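Local coordinates for protein glutamate racemase (Campylobacter jejuni, PDB 3UHF) that belongs to the Asp/Glu/hydantoin racemase family and has an alpha/beta fold with two sheets of parallel strands and a pocket occupied by D-glutamic acid, at residues 35-38 / 39-42; 175-179 / 180-184. One frame throughout, in Å; residues are numbered along the deposited sequence.

Interaction 1: 35-38 / 39-42; sequences GGLS and VLKS
The flat groups that G36 and L37 offer to V39, L40 and K41 are peptide carbonyls. L40 N lies in the plane of the G36 carbonyl and gives G36 O a nearly straight bond of 3.0 Å (167°); V39 N adds a second, weak one, so G36 O serves the successive amides of V39 and L40. K41 N reaches L37 O at 2.8 Å but stands 29° off that carbonyl's plane, and CB of K41 rests 3.4 Å from the same L37 O. One turn apart, the two leucines point the same way and run alongside each other, L37 CD2 meeting L40 CD2 at 3.8 Å. With OG set between its backbone N and carbonyl carbon (chi1 67°), S38 sends its hydroxyl out of the helix to hydrogen-bond the carbonyl oxygen of T205, a residue of the D-glutamic acid pocket. S42 OG is bonded to D229 OD1, while K41 NZ extends to a salt bridge with E45, the next turn on. G36 N makes a weak hydrogen bond to OD2 of D31, the last residue of strand 26-31. Helix 37-45 is the crossover of the beta-alpha-beta unit between parallel strands 26-31 and 51-56; its leucine flank packs on Y54 and I52 of strand 51-56 and F252 of strand 249-254, with helix 258-268 against L37.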
ATOM      1  N   GLY A  35      -5.299   3.056  -6.382  1.00 21.85           N
ATOM      2  CA  GLY A  35      -3.897   2.727  -6.202  1.00 20.85           C
ATOM      3  C   GLY A  35      -3.700   1.416  -5.469  1.00 24.00           C
ATOM      4  O   GLY A  35      -2.793   0.640  -5.791  1.00 20.64           O
ATOM      5  N   GLY A  36      -4.568   1.171  -4.489  1.00 17.08           N
ATOM      6  CA  GLY A  36      -4.496  -0.017  -3.649  1.00 18.40           C
ATOM      7  C   GLY A  36      -4.567  -1.338  -4.396  1.00 19.69           C
ATOM      8  O   GLY A  36      -4.274  -2.401  -3.834  1.00 17.57           O
ATOM      9  N   LEU A  37      -4.959  -1.283  -5.662  1.00 19.64           N
ATOM     10  CA  LEU A  37      -4.910  -2.465  -6.515  1.00 21.81           C
ATOM     11  C   LEU A  37      -3.490  -3.062  -6.583  1.00 24.43           C
ATOM     12  O   LEU A  37      -3.329  -4.254  -6.823  1.00 24.33           O
ATOM     13  CB  LEU A  37      -5.438  -2.136  -7.920  1.00 23.42           C
ATOM     14  CG  LEU A  37      -6.936  -1.805  -8.013  1.00 21.97           C
ATOM     15  CD1 LEU A  37      -7.322  -1.314  -9.419  1.00 22.54           C
ATOM     16  CD2 LEU A  37      -7.815  -2.994  -7.595  1.00 23.77           C
ATOM     17  N   SER A  38      -2.463  -2.242  -6.372  1.00 20.38           N
ATOM     18  CA  SER A  38      -1.099  -2.757  -6.424  1.00 18.48           C
ATOM     19  C   SER A  38      -0.853  -3.737  -5.269  1.00 22.63           C
ATOM     20  O   SER A  38      -0.110  -4.719  -5.410  1.00 21.33           O
ATOM     21  CB  SER A  38      -0.065  -1.625  -6.416  1.00 21.91           C
ATOM     22  OG  SER A  38      -0.064  -0.933  -5.182  1.00 19.20           O
ATOM     23  N   VAL A  39      -1.497  -3.466  -4.137  1.00 17.94           N
ATOM     24  CA  VAL A  39      -1.443  -4.347  -2.978  1.00 21.19           C
ATOM     25  C   VAL A  39      -2.342  -5.555  -3.205  1.00 23.04           C
ATOM     26  O   VAL A  39      -1.954  -6.694  -2.923  1.00 22.08           O
ATOM     27  CB  VAL A  39      -1.856  -3.609  -1.685  1.00 17.64           C
ATOM     28  CG1 VAL A  39      -1.946  -4.586  -0.512  1.00 18.93           C
ATOM     29  CG2 VAL A  39      -0.848  -2.505  -1.373  1.00 19.53           C
ATOM     30  N   LEU A  40      -3.537  -5.311  -3.734  1.00 22.78           N
ATOM     31  CA  LEU A  40      -4.449  -6.407  -4.052  1.00 20.90           C
ATOM     32  C   LEU A  40      -3.764  -7.431  -4.956  1.00 24.44           C
ATOM     33  O   LEU A  40      -3.881  -8.643  -4.744  1.00 24.15           O
ATOM     34  CB  LEU A  40      -5.716  -5.882  -4.722  1.00 21.17           C
ATOM     35  CG  LEU A  40      -6.748  -6.968  -5.030  1.00 27.35           C
ATOM     36  CD1 LEU A  40      -7.311  -7.520  -3.736  1.00 27.87           C
ATOM     37  CD2 LEU A  40      -7.866  -6.436  -5.928  1.00 28.33           C
ATOM     38  N   LYS A  41      -3.028  -6.934  -5.946  1.00 19.67           N
ATOM     39  CA  LYS A  41      -2.322  -7.806  -6.876  1.00 23.84           C
ATOM     40  C   LYS A  41      -1.382  -8.761  -6.141  1.00 25.89           C
ATOM     41  O   LYS A  41      -1.379  -9.960  -6.405  1.00 24.20           O
ATOM     42  CB  LYS A  41      -1.551  -6.974  -7.900  1.00 20.28           C
ATOM     43  CG  LYS A  41      -0.853  -7.790  -8.978  1.00 25.08           C
ATOM     44  CD  LYS A  41      -0.344  -6.856 -10.074  1.00 31.79           C
ATOM     45  CE  LYS A  41       0.214  -7.620 -11.260  1.00 37.40           C
ATOM     46  NZ  LYS A  41       1.434  -8.387 -10.890  1.00 40.76           N
ATOM     47  N   SER A  42      -0.590  -8.234  -5.210  1.00 22.65           N
ATOM     48  CA  SER A  42       0.344  -9.082  -4.469  1.00 22.75           C
ATOM     49  C   SER A  42      -0.393 -10.129  -3.652  1.00 26.09           C
ATOM     50  O   SER A  42       0.005 -11.298  -3.630  1.00 22.63           O
ATOM     51  CB  SER A  42       1.221  -8.236  -3.539  1.00 22.35           C
ATOM     52  OG  SER A  42       1.899  -7.223  -4.260  1.00 24.48           O
TER

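Interaction 2: 175-179 / 180-184; sequences EGIFE and GDFLQ
L183 sets its CD2 branch against the backbone at F178 and E179, touching F178 O at 3.3 Å and E179 N at 3.6 Å. I177 meets the new helix with both of its branches. The I177 and L183 side chains run antiparallel past one another, I177 CG2 lying 4.1 Å from L183 CB, while I177 CD1 approaches the F182 ring at a slant, 4.0 Å from F182 CD2. F182 and L183 both carry CG anti to the backbone N (chi1 -174° and -177°), which turns the two side chains back towards the incoming loop. A water bridges the two segments: it donates to E179 O at 2.6 Å and accepts from L183 N at 2.9 Å, thereby serving a first-turn amide of helix 181-191.

Two glycines flank these contacts and shape the turn. G176 ends helix 169-174 in a Schellman motif at positive phi, and its O sits 3.7 Å above the plane of the F178 ring, over the ring centre. G180 is the N-cap of the next helix, where Q184 N bonds G180 O at 3.0 Å; its backbone angles (phi 102°) are ones that suit glycine. Farther out, M172 of helix 169-174 touches both F182 and L183, F178 packs on V173 and L209, and F178 O is hydrogen-bonded to S213 OG of helix 211-218.

Chemically, this connection between helices 169-174 and 181-191 is held by apolar contacts and one bridging water, without a direct hydrogen bond between the segments. L183 CD2 lies against E179 N, a buried amide that has no partner in the model, so the close apolar fit is probably bought at some polar cost.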
ATOM      1  N   GLU A 175      -3.154   9.234 -14.463  0.69 18.08           N
ATOM      2  CA  GLU A 175      -3.221   9.695 -15.858  0.69 19.35           C
ATOM      3  C   GLU A 175      -2.515   8.735 -16.814  0.69 23.41           C
ATOM      4  O   GLU A 175      -2.425   8.991 -18.016  0.69 21.40           O
ATOM      5  CB  GLU A 175      -2.632  11.111 -16.012  0.69 23.56           C
ATOM      6  CG  GLU A 175      -3.598  12.223 -15.603  0.69 27.77           C
ATOM      7  CD  GLU A 175      -3.367  13.561 -16.317  0.69 33.66           C
ATOM      8  OE1 GLU A 175      -2.575  13.638 -17.283  0.69 33.87           O
ATOM      9  OE2 GLU A 175      -4.009  14.552 -15.911  0.69 37.97           O
ATOM     10  N   GLY A 176      -2.013   7.634 -16.265  1.00 23.67           N
ATOM     11  CA  GLY A 176      -1.362   6.588 -17.040  1.00 25.12           C
ATOM     12  C   GLY A 176       0.050   6.908 -17.487  1.00 27.56           C
ATOM     13  O   GLY A 176       0.557   6.310 -18.439  1.00 28.18           O
ATOM     14  N   ILE A 177       0.699   7.849 -16.807  1.00 24.43           N
ATOM     15  CA  ILE A 177       2.061   8.237 -17.180  1.00 23.18           C
ATOM     16  C   ILE A 177       3.089   7.408 -16.410  1.00 26.21           C
ATOM     17  O   ILE A 177       3.349   7.678 -15.242  1.00 24.18           O
ATOM     18  CB  ILE A 177       2.294   9.741 -16.913  1.00 24.07           C
ATOM     19  CG1 ILE A 177       1.268  10.574 -17.684  1.00 24.20           C
ATOM     20  CG2 ILE A 177       3.699  10.150 -17.332  1.00 30.62           C
ATOM     21  CD1 ILE A 177       1.228  12.029 -17.257  1.00 24.81           C
ATOM     22  N   PHE A 178       3.674   6.403 -17.061  1.00 22.80           N
ATOM     23  CA  PHE A 178       4.558   5.465 -16.354  1.00 23.55           C
ATOM     24  C   PHE A 178       6.009   5.545 -16.824  1.00 25.52           C
ATOM     25  O   PHE A 178       6.886   4.866 -16.278  1.00 25.05           O
ATOM     26  CB  PHE A 178       4.065   4.024 -16.535  1.00 26.62           C
ATOM     27  CG  PHE A 178       2.621   3.820 -16.186  1.00 28.17           C
ATOM     28  CD1 PHE A 178       2.058   4.436 -15.077  1.00 23.61           C
ATOM     29  CD2 PHE A 178       1.819   3.010 -16.970  1.00 35.65           C
ATOM     30  CE1 PHE A 178       0.724   4.246 -14.760  1.00 22.49           C
ATOM     31  CE2 PHE A 178       0.485   2.815 -16.654  1.00 35.76           C
ATOM     32  CZ  PHE A 178      -0.063   3.433 -15.545  1.00 29.25           C
ATOM     33  N   GLU A 179       6.253   6.367 -17.838  1.00 24.51           N
ATOM     34  CA  GLU A 179       7.579   6.537 -18.410  1.00 28.08           C
ATOM     35  C   GLU A 179       7.547   7.763 -19.299  1.00 27.56           C
ATOM     36  O   GLU A 179       6.509   8.405 -19.432  1.00 30.26           O
ATOM     37  CB  GLU A 179       7.961   5.319 -19.246  1.00 33.25           C
ATOM     38  CG  GLU A 179       7.016   5.082 -20.413  1.00 39.21           C
ATOM     39  CD  GLU A 179       7.382   3.857 -21.225  1.00 60.90           C
ATOM     40  OE1 GLU A 179       8.586   3.532 -21.312  1.00 66.17           O
ATOM     41  OE2 GLU A 179       6.463   3.216 -21.777  1.00 71.49           O
ATOM     42  N   GLY A 180       8.682   8.087 -19.911  1.00 29.49           N
ATOM     43  CA  GLY A 180       8.743   9.193 -20.854  1.00 27.43           C
ATOM     44  C   GLY A 180       9.346  10.472 -20.292  1.00 27.05           C
ATOM     45  O   GLY A 180       9.725  10.525 -19.122  1.00 26.01           O
ATOM     46  N   ASP A 181       9.414  11.504 -21.133  1.00 29.63           N
ATOM     47  CA  ASP A 181      10.098  12.753 -20.806  1.00 28.65           C
ATOM     48  C   ASP A 181       9.474  13.511 -19.636  1.00 29.50           C
ATOM     49  O   ASP A 181      10.180  14.110 -18.831  1.00 26.77           O
ATOM     50  CB  ASP A 181      10.123  13.682 -22.029  1.00 31.58           C
ATOM     51  CG  ASP A 181      11.050  13.199 -23.141  1.00 44.80           C
ATOM     52  OD1 ASP A 181      11.860  12.294 -22.892  1.00 43.90           O
ATOM     53  OD2 ASP A 181      10.960  13.752 -24.263  1.00 48.97           O
ATOM     54  N   PHE A 182       8.148  13.504 -19.563  1.00 24.23           N
ATOM     55  CA  PHE A 182       7.446  14.251 -18.528  1.00 26.26           C
ATOM     56  C   PHE A 182       7.712  13.582 -17.181  1.00 24.17           C
ATOM     57  O   PHE A 182       8.033  14.240 -16.198  1.00 25.08           O
ATOM     58  CB  PHE A 182       5.945  14.303 -18.844  1.00 26.62           C
ATOM     59  CG  PHE A 182       5.138  15.172 -17.907  1.00 26.71           C
ATOM     60  CD1 PHE A 182       5.741  16.142 -17.120  1.00 30.61           C
ATOM     61  CD2 PHE A 182       3.767  15.007 -17.819  1.00 24.05           C
ATOM     62  CE1 PHE A 182       4.985  16.936 -16.261  1.00 27.39           C
ATOM     63  CE2 PHE A 182       2.997  15.804 -16.965  1.00 27.00           C
ATOM     64  CZ  PHE A 182       3.611  16.766 -16.188  1.00 25.15           C
ATOM     65  N   LEU A 183       7.618  12.260 -17.135  1.00 19.48           N
ATOM     66  CA  LEU A 183       7.952  11.571 -15.889  1.00 22.19           C
ATOM     67  C   LEU A 183       9.431  11.768 -15.515  1.00 21.68           C
ATOM     68  O   LEU A 183       9.769  11.927 -14.340  1.00 21.05           O
ATOM     69  CB  LEU A 183       7.594  10.088 -15.971  1.00 23.54           C
ATOM     70  CG  LEU A 183       7.845   9.299 -14.681  1.00 24.15           C
ATOM     71  CD1 LEU A 183       6.839   9.710 -13.592  1.00 21.80           C
ATOM     72  CD2 LEU A 183       7.752   7.820 -14.962  1.00 21.40           C
ATOM     73  N   GLN A 184      10.316  11.763 -16.506  1.00 23.99           N
ATOM     74  CA  GLN A 184      11.732  11.997 -16.235  1.00 24.46           C
ATOM     75  C   GLN A 184      11.902  13.356 -15.565  1.00 24.55           C
ATOM     76  O   GLN A 184      12.697  13.507 -14.640  1.00 22.17           O
ATOM     77  CB  GLN A 184      12.548  11.952 -17.527  1.00 23.34           C
ATOM     78  CG  GLN A 184      14.004  12.381 -17.361  1.00 29.67           C
ATOM     79  CD  GLN A 184      14.831  11.353 -16.599  1.00 33.59           C
ATOM     80  OE1 GLN A 184      14.458  10.181 -16.505  1.00 34.40           O
ATOM     81  NE2 GLN A 184      15.957  11.792 -16.046  1.00 29.51           N
TER
HETATM   82  O   HOH W   1       6.343  11.047 -19.441  1.00 27.54           O

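Overall arrangement
Interactions 1 and 2 do not touch: their centres are 20 Å apart and their nearest atoms about 10 Å. Interaction 1 is buried and belongs to the five-stranded half of the protein, where G36 is about 6 Å from the bound D-glutamic acid. Interaction 2 lies at the surface of the other half, and its F178 side chain is about 13 Å from the bound D-glutamic acid. The segment from T205 to S213 relates the two. Its pocket residue T205 and P208 meet S38, whereas L209, L210 and S213 pack or bond around F178 and L183. In addition, helix 169-174, which runs into interaction 2, contributes V170 to the pocket.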